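Local coordinates for protein isoaspartyl dipeptidase (Fervidobacterium islandicum, PDB 7CDH) that probably hydrolyses beta-aspartyl (isoaspartyl) dipeptides at a two-zinc centre, as a metallopeptidase of the amidohydrolase family thought to act in protein repair, at residues F207-I210 against E211-I215; K9-S12 against P13-G17; Q166-L169 against E170-L173. All blocks are in the same frame, centred on the assembly; numbering follows the deposited sequence.

Contact 1: F207-I210 against E211-I215; sequences FDII and EKTEI
The hydroxyl of T213 turns back onto the last turn of helix 204-212, its OG1 donating to the carbonyl oxygen of I209 over 2.8 Å. With chi1 at 88° the hydroxyl stands between the T213 backbone N and carbonyl carbon, and from there it can donate to the helix and accept from the chain ahead. OG1 accepts from the backbone N of I215 at 3.1 Å, an ST turn that starts where the chain leaves helical geometry. The I209 carbonyl also receives a weak bond from T213 N, so backbone and side chain of the same residue both hold it. Beyond the turn, I215 comes back over the helix end: its CG2 meets CG2 of I209 at 4.0 Å, the two branched side chains crossing at a slant. A water lies within bonding distance of I210 O and I215 O, between helix end and turn, though it has more acceptors in reach than protons to give.

Just before T213, in the last two residues of the helix, the side chains of E211 and K212 lie back along it. E211 runs extended past the F207 carbonyl, and its OE2 approaches F207 CB at 4.1 Å; the carboxylate itself is salt-bridged to R241. K212 does the same over D208, its CD resting 4.0 Å from D208 CB. Under them run the ordinary helical bonds, E211 N to F207 O at 2.9 Å and K212 N to D208 O at 3.0 Å.

E214 points out of the turn to a salt bridge with R201 of a second subunit. Helix 204-212 links strands 191-196 and 220-223 in a beta-alpha-beta unit; I209 packs on helix 169-186 and on L220 of the second strand, while F207 faces helix 229-240.

Contact 2: K9-S12 against P13-G17; sequences KVFS and PEYIG
F11 lays its ring across Y15 from the neighbouring strand of a tight hairpin. Its CB starts 3.3 Å from P13 O, an oxygen that sits near the ring plane at the edge. Chi1 of -61° swings CG beside the backbone N, still near P13 O, and the ring then runs out over Y15: CD2 is 3.9 Å from Y15 CD1, while CE2 and CZ draw nearer, CZ to 3.4 Å from the same carbon. CD1 and CE1 of F11 also approach it, CE1 more closely. Y15 CD1 thus lies over one face of the F11 ring, offset toward its rim, and the planes are inclined at 54°. Y15 continues alongside K9, whose CG is 3.7 Å from Y15 OH; the K9 amine itself is salt-bridged to E359. Were F11 cut back to an alanine, the Y15 ring would probably lose its aromatic partner and a gap would open toward L52 and L54 of strand 51-59.

At the turn, which contains a cis peptide before P13, E14 O is gripped twice by S12: OG donates in the carbonyl plane at 2.8 Å, whereas N comes from above that plane at 3.0 Å. Between the strands V10 pairs through I16 N to V10 O and V10 N to G17 O. F11 and Y15 form an antiparallel non-hydrogen-bonded pair, the cross-strand neighbours of a beta hairpin with a cis-proline turn.

Contact 3: Q166-L169 against E170-L173; sequences QPTL and EEIL
Chi1 of 66° places T168 OG1 between its own backbone N and carbonyl carbon, facing the first turn of helix 169-186, while E171, with CG beside its backbone N (chi1 -68°) and the chain extended beyond, reaches back to T168. The two side chains cross at about a right angle, and each takes the backbone N-H of the other residue. E171 N donates to T168 OG1 over 3.1 Å; T168 N donates to E171 OE1 over 2.9 Å, in a nearly straight bond of 167° that uses the anti lone pair of the carboxylate oxygen. The E171 chain passes the threonine hydroxyl with CG beside OG1. OE1 has a second partner, R174 of a third subunit, so the acid that closes the helix start also joins a subunit contact; the arginine would probably stabilise its negative charge.

The helix then takes up its regular bonds, I172 N to T168 O and L173 N to L169 O. Ahead of the cap, I172 CD1 packs against P167 CB at 3.8 Å, the isoleucine crossing the proline ring. L169 and L173 make a looser pair, CD1 of L169 standing 4.2 Å from CG of L173.

P167 O accepts from Y205 OH, tying the approach to the helix to neighbouring helix 204-212. Reciprocal bonding of T168 and E171 is the capping box, with T168 as N-cap: it caps the amino end of a barrel helix that follows strand 151-159, the strand carrying the zinc ligand E156.

Overall arrangement
From the N terminus, contact 2 comes first, folding strand 8-11 back on strand 15-17 in a hairpin of the N-terminal beta region. Contact 3 follows much later, at the start of helix 169-186, and contact 1 at the end of helix 204-212; the three lie in series, with none nested or crossing. Contacts 1 and 3 have centres about 13 Å apart and touch where L173 packs on I209 and T213, so the beginning of one barrel helix meets the end of the next. Both also reach neighbouring subunits. Contact 2 stands apart, its centre about 39 Å from that of contact 1 and 44 Å from that of contact 3.

Contact 1: F207-I210 against E211-I215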
loop_
_atom_site.group_PDB
_atom_site.type_symbol
_atom_site.label_atom_id
_atom_site.label_comp_id
_atom_site.label_asym_id
_atom_site.label_seq_id
_atom_site.Cartn_x
_atom_site.Cartn_y
_atom_site.Cartn_z
ATOM N N PHE A 207 -27.520 -5.057 23.314
ATOM C CA PHE A 207 -28.931 -5.476 23.148
ATOM C C PHE A 207 -29.271 -5.458 21.658
ATOM O O PHE A 207 -29.945 -6.430 21.202
ATOM C CB PHE A 207 -29.862 -4.606 23.997
ATOM C CG PHE A 207 -29.788 -4.919 25.473
ATOM C CD1 PHE A 207 -30.148 -6.166 25.948
ATOM C CD2 PHE A 207 -29.362 -3.974 26.387
ATOM C CE1 PHE A 207 -30.077 -6.459 27.300
ATOM C CE2 PHE A 207 -29.303 -4.266 27.739
ATOM C CZ PHE A 207 -29.638 -5.516 28.190
ATOM N N ASP A 208 -28.791 -4.445 20.918
ATOM C CA ASP A 208 -29.034 -4.315 19.455
ATOM C C ASP A 208 -28.430 -5.518 18.716
ATOM O O ASP A 208 -29.115 -6.107 17.860
ATOM C CB ASP A 208 -28.479 -3.018 18.871
ATOM C CG ASP A 208 -29.190 -1.745 19.305
ATOM O OD1 ASP A 208 -30.344 -1.836 19.812
ATOM O OD2 ASP A 208 -28.563 -0.667 19.151
ATOM N N ILE A 209 -27.234 -5.949 19.092
ATOM C CA ILE A 209 -26.581 -7.112 18.427
ATOM C C ILE A 209 -27.445 -8.376 18.617
ATOM O O ILE A 209 -27.664 -9.105 17.627
ATOM C CB ILE A 209 -25.142 -7.288 18.952
ATOM C CG1 ILE A 209 -24.259 -6.090 18.598
ATOM C CG2 ILE A 209 -24.566 -8.583 18.437
ATOM C CD1 ILE A 209 -23.027 -5.964 19.461
ATOM N N ILE A 210 -27.857 -8.702 19.840
ATOM C CA ILE A 210 -28.553 -9.993 20.110
ATOM C C ILE A 210 -30.004 -9.948 19.592
ATOM O O ILE A 210 -30.506 -11.001 19.161
ATOM C CB ILE A 210 -28.490 -10.356 21.595
ATOM C CG1 ILE A 210 -29.234 -9.335 22.465
ATOM C CG2 ILE A 210 -27.037 -10.552 22.007
ATOM C CD1 ILE A 210 -29.433 -9.799 23.887
ATOM N N GLU A 211 -30.648 -8.784 19.580
ATOM C CA GLU A 211 -32.059 -8.668 19.142
ATOM C C GLU A 211 -32.121 -8.711 17.616
ATOM O O GLU A 211 -33.029 -9.352 17.105
ATOM C CB GLU A 211 -32.709 -7.422 19.746
ATOM C CG GLU A 211 -33.067 -7.628 21.210
ATOM C CD GLU A 211 -33.244 -6.384 22.063
ATOM O OE1 GLU A 211 -33.235 -5.258 21.514
ATOM O OE2 GLU A 211 -33.388 -6.545 23.285
ATOM N N LYS A 212 -31.171 -8.096 16.917
ATOM C CA LYS A 212 -31.278 -7.826 15.461
ATOM C C LYS A 212 -30.428 -8.796 14.640
ATOM O O LYS A 212 -30.515 -8.738 13.412
ATOM C CB LYS A 212 -30.834 -6.397 15.153
ATOM C CG LYS A 212 -31.605 -5.292 15.865
ATOM C CD LYS A 212 -30.860 -3.964 15.781
ATOM C CE LYS A 212 -31.747 -2.735 15.826
ATOM N NZ LYS A 212 -31.056 -1.565 15.234
ATOM N N THR A 213 -29.620 -9.647 15.264
ATOM C CA THR A 213 -28.750 -10.594 14.529
ATOM C C THR A 213 -28.738 -11.945 15.231
ATOM O O THR A 213 -29.226 -12.042 16.362
ATOM C CB THR A 213 -27.307 -10.073 14.348
ATOM O OG1 THR A 213 -26.542 -10.458 15.483
ATOM C CG2 THR A 213 -27.204 -8.577 14.147
ATOM N N GLU A 214 -28.061 -12.898 14.598
ATOM C CA GLU A 214 -27.962 -14.325 14.990
ATOM C C GLU A 214 -26.757 -14.517 15.933
ATOM O O GLU A 214 -26.373 -15.692 16.158
ATOM C CB GLU A 214 -27.775 -15.170 13.719
ATOM C CG GLU A 214 -28.663 -14.784 12.521
ATOM C CD GLU A 214 -28.246 -13.578 11.670
ATOM O OE1 GLU A 214 -27.075 -13.097 11.766
ATOM O OE2 GLU A 214 -29.114 -13.093 10.922
ATOM N N ILE A 215 -26.132 -13.427 16.407
ATOM C CA ILE A 215 -24.838 -13.498 17.146
ATOM C C ILE A 215 -25.132 -13.821 18.604
ATOM O O ILE A 215 -25.936 -13.160 19.268
ATOM C CB ILE A 215 -23.991 -12.228 16.981
ATOM C CG1 ILE A 215 -23.358 -12.178 15.586
ATOM C CG2 ILE A 215 -22.945 -12.181 18.073
ATOM C CD1 ILE A 215 -22.768 -10.845 15.205
HETATM O O HOH W 1 -28.680 -13.463 19.033
#

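Contact 2: K9-S12 against P13-G17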
loop_
_atom_site.group_PDB
_atom_site.type_symbol
_atom_site.label_atom_id
_atom_site.label_comp_id
_atom_site.label_asym_id
_atom_site.label_seq_id
_atom_site.Cartn_x
_atom_site.Cartn_y
_atom_site.Cartn_z
ATOM N N LYS A 9 -8.091 -27.678 53.698
ATOM C CA LYS A 9 -9.519 -27.718 53.323
ATOM C C LYS A 9 -9.582 -27.212 51.889
ATOM O O LYS A 9 -9.119 -26.122 51.633
ATOM C CB LYS A 9 -10.347 -26.868 54.294
ATOM C CG LYS A 9 -10.536 -27.465 55.681
ATOM C CD LYS A 9 -10.324 -26.477 56.803
ATOM C CE LYS A 9 -9.450 -27.061 57.894
ATOM N NZ LYS A 9 -9.598 -26.331 59.170
ATOM N N VAL A 10 -10.120 -27.986 50.971
ATOM C CA VAL A 10 -10.055 -27.631 49.534
ATOM C C VAL A 10 -11.376 -26.998 49.095
ATOM O O VAL A 10 -12.448 -27.609 49.338
ATOM C CB VAL A 10 -9.722 -28.884 48.739
ATOM C CG1 VAL A 10 -9.772 -28.625 47.242
ATOM C CG2 VAL A 10 -8.377 -29.422 49.186
ATOM N N PHE A 11 -11.306 -25.818 48.466
ATOM C CA PHE A 11 -12.436 -25.226 47.709
ATOM C C PHE A 11 -12.104 -25.322 46.227
ATOM O O PHE A 11 -11.105 -24.775 45.790
ATOM C CB PHE A 11 -12.686 -23.785 48.116
ATOM C CG PHE A 11 -13.060 -23.578 49.554
ATOM C CD1 PHE A 11 -12.114 -23.649 50.558
ATOM C CD2 PHE A 11 -14.361 -23.262 49.899
ATOM C CE1 PHE A 11 -12.460 -23.415 51.883
ATOM C CE2 PHE A 11 -14.706 -23.023 51.218
ATOM C CZ PHE A 11 -13.756 -23.105 52.208
ATOM N N SER A 12 -12.939 -26.020 45.480
ATOM C CA SER A 12 -12.596 -26.592 44.168
ATOM C C SER A 12 -13.105 -25.749 42.986
ATOM O O SER A 12 -12.738 -26.055 41.848
ATOM C CB SER A 12 -13.125 -28.012 44.121
ATOM O OG SER A 12 -14.558 -28.011 44.121
ATOM N N PRO A 13 -13.944 -24.684 43.098
ATOM C CA PRO A 13 -14.298 -23.961 44.321
ATOM C C PRO A 13 -15.433 -24.460 45.254
ATOM O O PRO A 13 -15.514 -23.946 46.380
ATOM C CB PRO A 13 -14.732 -22.599 43.735
ATOM C CG PRO A 13 -15.386 -22.933 42.433
ATOM C CD PRO A 13 -14.558 -24.072 41.910
ATOM N N GLU A 14 -16.264 -25.420 44.840
ATOM C CA GLU A 14 -17.205 -26.125 45.765
ATOM C C GLU A 14 -16.409 -26.703 46.940
ATOM O O GLU A 14 -15.359 -27.335 46.704
ATOM C CB GLU A 14 -17.955 -27.274 45.088
ATOM C CG GLU A 14 -19.121 -26.824 44.235
ATOM C CD GLU A 14 -19.570 -27.839 43.192
ATOM O OE1 GLU A 14 -20.666 -28.431 43.365
ATOM O OE2 GLU A 14 -18.829 -28.031 42.198
ATOM N N TYR A 15 -16.884 -26.491 48.167
ATOM C CA TYR A 15 -16.189 -26.948 49.396
ATOM C C TYR A 15 -16.267 -28.478 49.460
ATOM O O TYR A 15 -17.373 -29.027 49.449
ATOM C CB TYR A 15 -16.792 -26.302 50.642
ATOM C CG TYR A 15 -16.122 -26.762 51.905
ATOM C CD1 TYR A 15 -14.860 -26.306 52.227
ATOM C CD2 TYR A 15 -16.715 -27.684 52.747
ATOM C CE1 TYR A 15 -14.207 -26.736 53.365
ATOM C CE2 TYR A 15 -16.078 -28.119 53.898
ATOM C CZ TYR A 15 -14.822 -27.639 54.209
ATOM O OH TYR A 15 -14.168 -28.025 55.337
ATOM N N ILE A 16 -15.122 -29.151 49.460
ATOM C CA ILE A 16 -15.052 -30.641 49.538
ATOM C C ILE A 16 -14.251 -31.043 50.786
ATOM O O ILE A 16 -13.864 -32.220 50.873
ATOM C CB ILE A 16 -14.475 -31.232 48.239
ATOM C CG1 ILE A 16 -13.013 -30.836 48.005
ATOM C CG2 ILE A 16 -15.349 -30.862 47.062
ATOM C CD1 ILE A 16 -12.404 -31.545 46.816
ATOM N N GLY A 17 -14.007 -30.087 51.694
ATOM C CA GLY A 17 -13.348 -30.298 52.995
ATOM C C GLY A 17 -11.947 -30.848 52.880
ATOM O O GLY A 17 -11.295 -30.558 51.881
#

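Contact 3: Q166-L169 against E170-L173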
loop_
_atom_site.group_PDB
_atom_site.type_symbol
_atom_site.label_atom_id
_atom_site.label_comp_id
_atom_site.label_asym_id
_atom_site.label_seq_id
_atom_site.Cartn_x
_atom_site.Cartn_y
_atom_site.Cartn_z
ATOM N N GLN A 166 -16.259 6.970 18.868
ATOM C CA GLN A 166 -17.681 7.129 18.469
ATOM C C GLN A 166 -18.010 6.093 17.393
ATOM O O GLN A 166 -18.459 6.421 16.307
ATOM C CB GLN A 166 -17.958 8.575 18.055
ATOM C CG GLN A 166 -17.705 9.616 19.144
ATOM C CD GLN A 166 -18.585 9.447 20.374
ATOM O OE1 GLN A 166 -19.739 9.023 20.283
ATOM N NE2 GLN A 166 -18.028 9.753 21.547
ATOM N N PRO A 167 -17.852 4.789 17.677
ATOM C CA PRO A 167 -18.122 3.760 16.679
ATOM C C PRO A 167 -19.616 3.592 16.414
ATOM O O PRO A 167 -20.406 3.709 17.341
ATOM C CB PRO A 167 -17.618 2.477 17.351
ATOM C CG PRO A 167 -17.815 2.759 18.836
ATOM C CD PRO A 167 -17.449 4.226 18.972
ATOM N N THR A 168 -19.967 3.290 15.170
ATOM C CA THR A 168 -21.360 2.978 14.747
ATOM C C THR A 168 -21.690 1.524 15.081
ATOM O O THR A 168 -20.762 0.724 15.252
ATOM C CB THR A 168 -21.542 3.198 13.246
ATOM O OG1 THR A 168 -20.740 2.256 12.519
ATOM C CG2 THR A 168 -21.203 4.620 12.859
ATOM N N LEU A 169 -22.964 1.176 15.038
ATOM C CA LEU A 169 -23.441 -0.207 15.265
ATOM C C LEU A 169 -22.884 -1.129 14.175
ATOM O O LEU A 169 -22.460 -2.249 14.500
ATOM C CB LEU A 169 -24.973 -0.214 15.277
ATOM C CG LEU A 169 -25.600 -1.604 15.411
ATOM C CD1 LEU A 169 -25.073 -2.314 16.648
ATOM C CD2 LEU A 169 -27.120 -1.509 15.432
ATOM N N GLU A 170 -22.910 -0.682 12.926
ATOM C CA GLU A 170 -22.374 -1.434 11.767
ATOM C C GLU A 170 -20.896 -1.759 12.002
ATOM O O GLU A 170 -20.523 -2.935 11.783
ATOM C CB GLU A 170 -22.631 -0.662 10.473
ATOM C CG GLU A 170 -24.100 -0.727 10.042
ATOM C CD GLU A 170 -24.489 0.123 8.830
ATOM O OE1 GLU A 170 -23.655 0.965 8.385
ATOM O OE2 GLU A 170 -25.638 -0.047 8.326
ATOM N N GLU A 171 -20.084 -0.787 12.439
ATOM C CA GLU A 171 -18.636 -1.019 12.677
ATOM C C GLU A 171 -18.493 -2.082 13.771
ATOM O O GLU A 171 -17.726 -3.051 13.552
ATOM C CB GLU A 171 -17.919 0.264 13.083
ATOM C CG GLU A 171 -17.810 1.313 11.999
ATOM C CD GLU A 171 -17.103 2.587 12.467
ATOM O OE1 GLU A 171 -17.569 3.185 13.456
ATOM O OE2 GLU A 171 -16.055 2.961 11.856
ATOM N N ILE A 172 -19.204 -1.921 14.898
ATOM C CA ILE A 172 -19.244 -2.943 15.998
ATOM C C ILE A 172 -19.608 -4.327 15.425
ATOM O O ILE A 172 -18.924 -5.287 15.764
ATOM C CB ILE A 172 -20.221 -2.571 17.133
ATOM C CG1 ILE A 172 -19.871 -1.248 17.817
ATOM C CG2 ILE A 172 -20.272 -3.698 18.148
ATOM C CD1 ILE A 172 -18.392 -1.135 18.141
ATOM N N LEU A 173 -20.686 -4.453 14.650
ATOM C CA LEU A 173 -21.174 -5.775 14.172
ATOM C C LEU A 173 -20.077 -6.466 13.348
ATOM O O LEU A 173 -19.889 -7.708 13.527
ATOM C CB LEU A 173 -22.445 -5.625 13.327
ATOM C CG LEU A 173 -23.746 -5.437 14.102
ATOM C CD1 LEU A 173 -24.891 -5.157 13.142
ATOM C CD2 LEU A 173 -24.043 -6.652 14.970
#